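Local coordinates for protein putative oxidoreductase molybdopterin-binding subunit (Sulfolobus tokodaii, PDB 4ZOH) that probably carries the molybdenum-pterin cytosine dinucleotide centre of a xanthine oxidase-family enzyme that hydroxylates or oxidises its substrate, at residues G30-A35 with I82-D87; D503-I508 with E550-T555. One frame throughout, in Å; residues are numbered along the deposited sequence.

Contact 1: residues G30-A35 with I82-D87; sequences GTLFVA and IVIAKD
The benzene ring of Phe33 has its root, CB and CG, resting on the backbone carbonyl carbon of Asp87, with Asp87 C 3.6 Å from Phe33 CB. With CG anti to the backbone N (chi1 -164°), the rest of the ring leads away from segment 82-87 to Arg88, Ala91 and Tyr92 of helix 88-95, and it also touches Lys240. A large flat apolar residue suits this place, where it fills the layer between sheet and helix. Asp87 starts that helix as its N-cap: OD1 accepts from Glu90 N, a typical use of a short carboxylate, while OD2 forms a salt bridge to a basic side chain on the chain of another protein.

Strands 32-35 and 82-85 run antiparallel. Both fall in the a/b hammerhead range, but their mixed sheet also takes in strands from later in the chain: Leu32 and Val34 pair on the other side with Lys240 of strand 239-241. Phe33 with Ala85 and Ala35 with Val83 are hydrogen-bonded pairs, each closed by two backbone bonds, such as Phe33 N to Ala85 O at 2.9 Å. Beyond the strand ends a water takes over, donating to Thr31 O and to Lys86 O, 2.7 Å from each.

Val34 and Ile84 form the non-hydrogen-bonded pair, and their branched side chains suit an extended backbone. They lie side by side and point the same way; Val34 CG2 meets Ile84 CD1 at 4.1 Å. Val34 CG1 and Ile82 CG2 are tightly packed at 3.3 Å, closer than usual for two methyls. Leu32 crosses Ile84 at about a right angle, its CD1 3.8 Å from Ile84 CG2. Leu228, Leu231 and Leu235 of helix 223-235 cover this apolar face. Behind it, small Ala35 sets its CB 4.1 Å from Val83 CG2 and lets Tyr92 lie close to the sheet.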
loop_
_atom_site.group_PDB
_atom_site.type_symbol
_atom_site.label_atom_id
_atom_site.label_comp_id
_atom_site.label_asym_id
_atom_site.label_seq_id
_atom_site.Cartn_x
_atom_site.Cartn_y
_atom_site.Cartn_z
ATOM N N GLY A 30 4.553 9.116 -2.344
ATOM C CA GLY A 30 4.364 10.308 -3.165
ATOM C C GLY A 30 3.010 10.529 -3.812
ATOM O O GLY A 30 2.919 11.274 -4.763
ATOM N N THR A 31 1.956 9.912 -3.297
ATOM C CA THR A 31 0.617 10.051 -3.869
ATOM C C THR A 31 0.207 11.510 -3.925
ATOM O O THR A 31 0.353 12.214 -2.942
ATOM C CB THR A 31 -0.428 9.274 -3.019
ATOM O OG1 THR A 31 -0.154 7.846 -3.126
ATOM C CG2 THR A 31 -1.832 9.577 -3.565
ATOM N N LEU A 32 -0.266 11.944 -5.082
ATOM C CA LEU A 32 -0.787 13.278 -5.268
ATOM C C LEU A 32 -2.337 13.248 -5.269
ATOM O O LEU A 32 -2.946 12.191 -5.518
ATOM C CB LEU A 32 -0.291 13.859 -6.620
ATOM C CG LEU A 32 1.228 14.096 -6.768
ATOM C CD1 LEU A 32 1.592 14.494 -8.201
ATOM C CD2 LEU A 32 1.609 15.209 -5.834
ATOM N N PHE A 33 -2.959 14.390 -4.981
ATOM C CA PHE A 33 -4.418 14.467 -4.950
ATOM C C PHE A 33 -4.939 15.218 -6.154
ATOM O O PHE A 33 -4.377 16.250 -6.530
ATOM C CB PHE A 33 -4.935 15.075 -3.645
ATOM C CG PHE A 33 -6.386 14.820 -3.444
ATOM C CD1 PHE A 33 -7.355 15.745 -3.922
ATOM C CD2 PHE A 33 -6.823 13.571 -2.870
ATOM C CE1 PHE A 33 -8.716 15.467 -3.776
ATOM C CE2 PHE A 33 -8.188 13.293 -2.743
ATOM C CZ PHE A 33 -9.135 14.254 -3.178
ATOM N N VAL A 34 -6.007 14.681 -6.745
ATOM C CA VAL A 34 -6.616 15.170 -8.005
ATOM C C VAL A 34 -8.049 15.635 -7.729
ATOM O O VAL A 34 -8.839 14.896 -7.137
ATOM C CB VAL A 34 -6.563 14.040 -9.072
ATOM C CG1 VAL A 34 -7.211 14.403 -10.416
ATOM C CG2 VAL A 34 -5.106 13.602 -9.322
ATOM N N ALA A 35 -8.395 16.842 -8.166
ATOM C CA ALA A 35 -9.788 17.292 -8.112
ATOM C C ALA A 35 -10.181 17.793 -9.500
ATOM O O ALA A 35 -9.308 18.260 -10.262
ATOM C CB ALA A 35 -9.951 18.370 -7.029
ATOM N N ILE A 82 -8.828 19.637 -14.689
ATOM C CA ILE A 82 -8.303 18.727 -13.636
ATOM C C ILE A 82 -7.161 19.447 -12.924
ATOM O O ILE A 82 -6.242 19.930 -13.607
ATOM C CB ILE A 82 -7.752 17.402 -14.176
ATOM C CG1 ILE A 82 -8.663 16.745 -15.196
ATOM C CG2 ILE A 82 -7.465 16.467 -13.006
ATOM C CD1 ILE A 82 -8.254 16.933 -16.632
ATOM N N VAL A 83 -7.226 19.573 -11.589
ATOM C CA VAL A 83 -6.134 20.124 -10.887
ATOM C C VAL A 83 -5.423 19.005 -10.125
ATOM O O VAL A 83 -6.087 17.998 -9.704
ATOM C CB VAL A 83 -6.493 21.278 -9.971
ATOM C CG1 VAL A 83 -7.323 22.365 -10.734
ATOM C CG2 VAL A 83 -7.194 20.855 -8.686
ATOM N N ILE A 84 -4.096 19.193 -9.934
ATOM C CA ILE A 84 -3.234 18.262 -9.152
ATOM C C ILE A 84 -2.470 18.998 -8.047
ATOM O O ILE A 84 -1.891 20.076 -8.276
ATOM C CB ILE A 84 -2.300 17.452 -10.056
ATOM C CG1 ILE A 84 -3.098 16.976 -11.286
ATOM C CG2 ILE A 84 -1.606 16.315 -9.249
ATOM C CD1 ILE A 84 -2.707 15.683 -11.950
ATOM N N ALA A 85 -2.532 18.491 -6.820
ATOM C CA ALA A 85 -1.785 19.146 -5.753
ATOM C C ALA A 85 -1.245 18.111 -4.741
ATOM O O ALA A 85 -1.511 16.905 -4.847
ATOM C CB ALA A 85 -2.633 20.219 -5.058
ATOM N N LYS A 86 -0.511 18.606 -3.765
ATOM C CA LYS A 86 0.159 17.803 -2.769
ATOM C C LYS A 86 -0.815 17.064 -1.913
ATOM O O LYS A 86 -0.470 15.991 -1.457
ATOM C CB LYS A 86 1.018 18.727 -1.905
ATOM C CG LYS A 86 1.547 18.217 -0.572
ATOM C CD LYS A 86 1.745 19.356 0.438
ATOM C CE LYS A 86 2.967 19.124 1.316
ATOM N NZ LYS A 86 3.735 20.378 1.626
ATOM N N ASP A 87 -1.975 17.671 -1.626
ATOM C CA ASP A 87 -3.053 17.010 -0.857
ATOM C C ASP A 87 -4.433 17.606 -1.150
ATOM O O ASP A 87 -4.538 18.623 -1.867
ATOM C CB ASP A 87 -2.746 16.992 0.641
ATOM C CG ASP A 87 -3.078 18.251 1.309
ATOM O OD1 ASP A 87 -3.315 19.295 0.697
ATOM O OD2 ASP A 87 -3.116 18.209 2.494
HETATM O O HOH W 1 1.581 14.394 -2.057
#

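Contact 2: residues D503-I508 with E550-T555; sequences DKLIEI and ESLDTT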
loop_
_atom_site.group_PDB
_atom_site.type_symbol
_atom_site.label_atom_id
_atom_site.label_comp_id
_atom_site.label_asym_id
_atom_site.label_seq_id
_atom_site.Cartn_x
_atom_site.Cartn_y
_atom_site.Cartn_z
ATOM N N ASP A 503 -13.738 -33.848 -8.555
ATOM C CA ASP A 503 -13.410 -34.844 -9.572
ATOM C C ASP A 503 -11.931 -35.117 -9.667
ATOM O O ASP A 503 -11.522 -36.285 -9.846
ATOM C CB ASP A 503 -13.920 -34.447 -10.969
ATOM C CG ASP A 503 -15.416 -34.361 -11.035
ATOM O OD1 ASP A 503 -15.943 -33.704 -11.985
ATOM O OD2 ASP A 503 -16.067 -34.921 -10.107
ATOM N N LYS A 504 -11.126 -34.058 -9.544
ATOM C CA LYS A 504 -9.665 -34.221 -9.605
ATOM C C LYS A 504 -9.134 -34.876 -8.351
ATOM O O LYS A 504 -8.214 -35.707 -8.425
ATOM C CB LYS A 504 -8.965 -32.899 -9.899
ATOM C CG LYS A 504 -7.631 -33.022 -10.639
ATOM C CD LYS A 504 -7.424 -31.814 -11.564
ATOM C CE LYS A 504 -7.683 -30.493 -10.820
ATOM N NZ LYS A 504 -8.686 -29.604 -11.464
ATOM N N LEU A 505 -9.689 -34.516 -7.193
ATOM C CA LEU A 505 -9.231 -35.092 -5.924
ATOM C C LEU A 505 -9.545 -36.615 -5.939
ATOM O O LEU A 505 -8.729 -37.426 -5.445
ATOM C CB LEU A 505 -9.932 -34.440 -4.716
ATOM C CG LEU A 505 -9.645 -33.000 -4.234
ATOM C CD1 LEU A 505 -10.622 -32.602 -3.125
ATOM C CD2 LEU A 505 -8.219 -32.912 -3.736
ATOM N N ILE A 506 -10.715 -36.961 -6.498
ATOM C CA ILE A 506 -11.158 -38.363 -6.700
ATOM C C ILE A 506 -10.152 -39.195 -7.519
ATOM O O ILE A 506 -9.656 -40.248 -7.044
ATOM C CB ILE A 506 -12.616 -38.476 -7.221
ATOM C CG1 ILE A 506 -13.586 -38.230 -6.052
ATOM C CG2 ILE A 506 -12.876 -39.879 -7.793
ATOM C CD1 ILE A 506 -15.027 -37.978 -6.444
ATOM N N GLU A 507 -9.813 -38.725 -8.703
ATOM C CA GLU A 507 -8.894 -39.510 -9.517
ATOM C C GLU A 507 -7.458 -39.636 -8.973
ATOM O O GLU A 507 -6.846 -40.718 -9.096
ATOM C CB GLU A 507 -8.949 -39.115 -10.969
ATOM C CG GLU A 507 -8.671 -37.669 -11.273
ATOM C CD GLU A 507 -8.182 -37.521 -12.695
ATOM O OE1 GLU A 507 -8.343 -36.436 -13.295
ATOM O OE2 GLU A 507 -7.635 -38.517 -13.212
ATOM N N ILE A 508 -6.947 -38.584 -8.322
ATOM C CA ILE A 508 -5.642 -38.701 -7.642
ATOM C C ILE A 508 -5.747 -39.741 -6.501
ATOM O O ILE A 508 -4.864 -40.611 -6.343
ATOM C CB ILE A 508 -5.084 -37.313 -7.212
ATOM C CG1 ILE A 508 -4.795 -36.490 -8.473
ATOM C CG2 ILE A 508 -3.788 -37.435 -6.413
ATOM C CD1 ILE A 508 -5.010 -35.012 -8.321
ATOM N N GLU A 550 0.657 -32.911 -10.838
ATOM C CA GLU A 550 -0.745 -32.715 -11.134
ATOM C C GLU A 550 -1.293 -31.473 -10.376
ATOM O O GLU A 550 -1.294 -31.430 -9.146
ATOM C CB GLU A 550 -1.492 -33.959 -10.686
ATOM C CG GLU A 550 -1.712 -34.973 -11.786
ATOM C CD GLU A 550 -2.931 -34.593 -12.580
ATOM O OE1 GLU A 550 -4.059 -34.620 -11.994
ATOM O OE2 GLU A 550 -2.745 -34.215 -13.764
ATOM N N SER A 551 -1.756 -30.476 -11.110
ATOM C CA SER A 551 -2.180 -29.235 -10.508
ATOM C C SER A 551 -3.616 -29.312 -9.941
ATOM O O SER A 551 -4.519 -29.798 -10.614
ATOM C CB SER A 551 -2.139 -28.088 -11.517
ATOM O OG SER A 551 -2.745 -26.938 -10.928
ATOM N N LEU A 552 -3.810 -28.737 -8.754
ATOM C CA LEU A 552 -5.121 -28.610 -8.114
ATOM C C LEU A 552 -5.524 -27.115 -8.076
ATOM O O LEU A 552 -5.866 -26.552 -7.030
ATOM C CB LEU A 552 -5.035 -29.189 -6.683
ATOM C CG LEU A 552 -4.819 -30.718 -6.552
ATOM C CD1 LEU A 552 -4.721 -31.098 -5.056
ATOM C CD2 LEU A 552 -5.975 -31.475 -7.236
ATOM N N ASP A 553 -5.389 -26.458 -9.209
ATOM C CA ASP A 553 -5.795 -25.060 -9.355
ATOM C C ASP A 553 -6.683 -25.118 -10.582
ATOM O O ASP A 553 -6.215 -25.463 -11.637
ATOM C CB ASP A 553 -4.553 -24.156 -9.601
ATOM C CG ASP A 553 -4.871 -22.657 -9.457
ATOM O OD1 ASP A 553 -5.924 -22.159 -9.956
ATOM O OD2 ASP A 553 -4.100 -21.969 -8.765
ATOM N N THR A 554 -7.956 -24.788 -10.459
ATOM C CA THR A 554 -8.829 -24.937 -11.595
ATOM C C THR A 554 -9.767 -23.770 -11.793
ATOM O O THR A 554 -10.148 -23.140 -10.830
ATOM C CB THR A 554 -9.541 -26.332 -11.639
ATOM O OG1 THR A 554 -10.074 -26.513 -12.967
ATOM C CG2 THR A 554 -10.626 -26.470 -10.597
ATOM N N THR A 555 -10.058 -23.450 -13.039
ATOM C CA THR A 555 -10.863 -22.287 -13.378
ATOM C C THR A 555 -12.022 -22.747 -14.226
ATOM O O THR A 555 -11.838 -23.496 -15.181
ATOM C CB THR A 555 -10.004 -21.215 -14.128
ATOM O OG1 THR A 555 -8.992 -20.727 -13.231
ATOM C CG2 THR A 555 -10.838 -20.041 -14.580
#
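Glu550 rests a carboxylate oxygen against aliphatic carbons of the helix: its OE1 comes 3.8 Å from Ile508 CD1 and 4.1 Å from Lys504 CG. The ammonium group is farther off, Lys504 NZ lying 6.8 Å from Glu550 OE1. Ser551 takes part through its carbonyl, whose O lies 3.2 Å from Lys504 CE. Its hydroxyl turns elsewhere, to Glu476 of the second subunit, so a small polar residue suits this place between helix and dimer partner.

Leu552 carries the apolar part. CD2 packs on Ile508 CD1 at 3.8 Å, and CD1 meets Leu505 CD2, the two leucines crossing at about a right angle. Lys504 and Ile508 are one turn apart on helix 486-512 with Leu505 next to Lys504, so one branched side chain can touch all three. Val542 and Ala545 of helix 538-547 and Val427 of strand 420-427 add to the apolar surroundings of Leu552.

Asp553 points away and forms a salt bridge to Arg424 on the adjacent strand 420-427. Thr554 turns back to the helix, and Lys504 NZ approaches its CB at 3.4 Å. The first torsion of the lysine (chi1 -151°) sends its chain toward segment 550-555; bends at the next three lay CE by Ser551 O and bring NZ to Thr554.

Between these two segments, then, the helix rests on the residues leading into the strand by van der Waals packing of Leu552 with Leu505, Ile508 and the lysine methylenes, without a directional polar bond.

Overall arrangement
Both segments of contact 1 precede both of contact 2 in the sequence, and their centres lie 48 Å apart, with the nearest atoms about 31 Å from each other. They share neither helix nor sheet. Contact 1 pairs two strands of the a/b hammerhead range, in a mixed sheet completed by later strands; contact 2 lays helix 486-512 against the segment leading into and entering strand 553-559, part of a different sheet in the second molybdopterin cofactor-binding range. Both are far from the chain centre and border partners in the assembly: contact 1 reaches chains of other proteins through Lys86 and Asp87, contact 2 the second copy of this protein through Ser551 and Leu552. They thus sit beside two kinds of subunit interface.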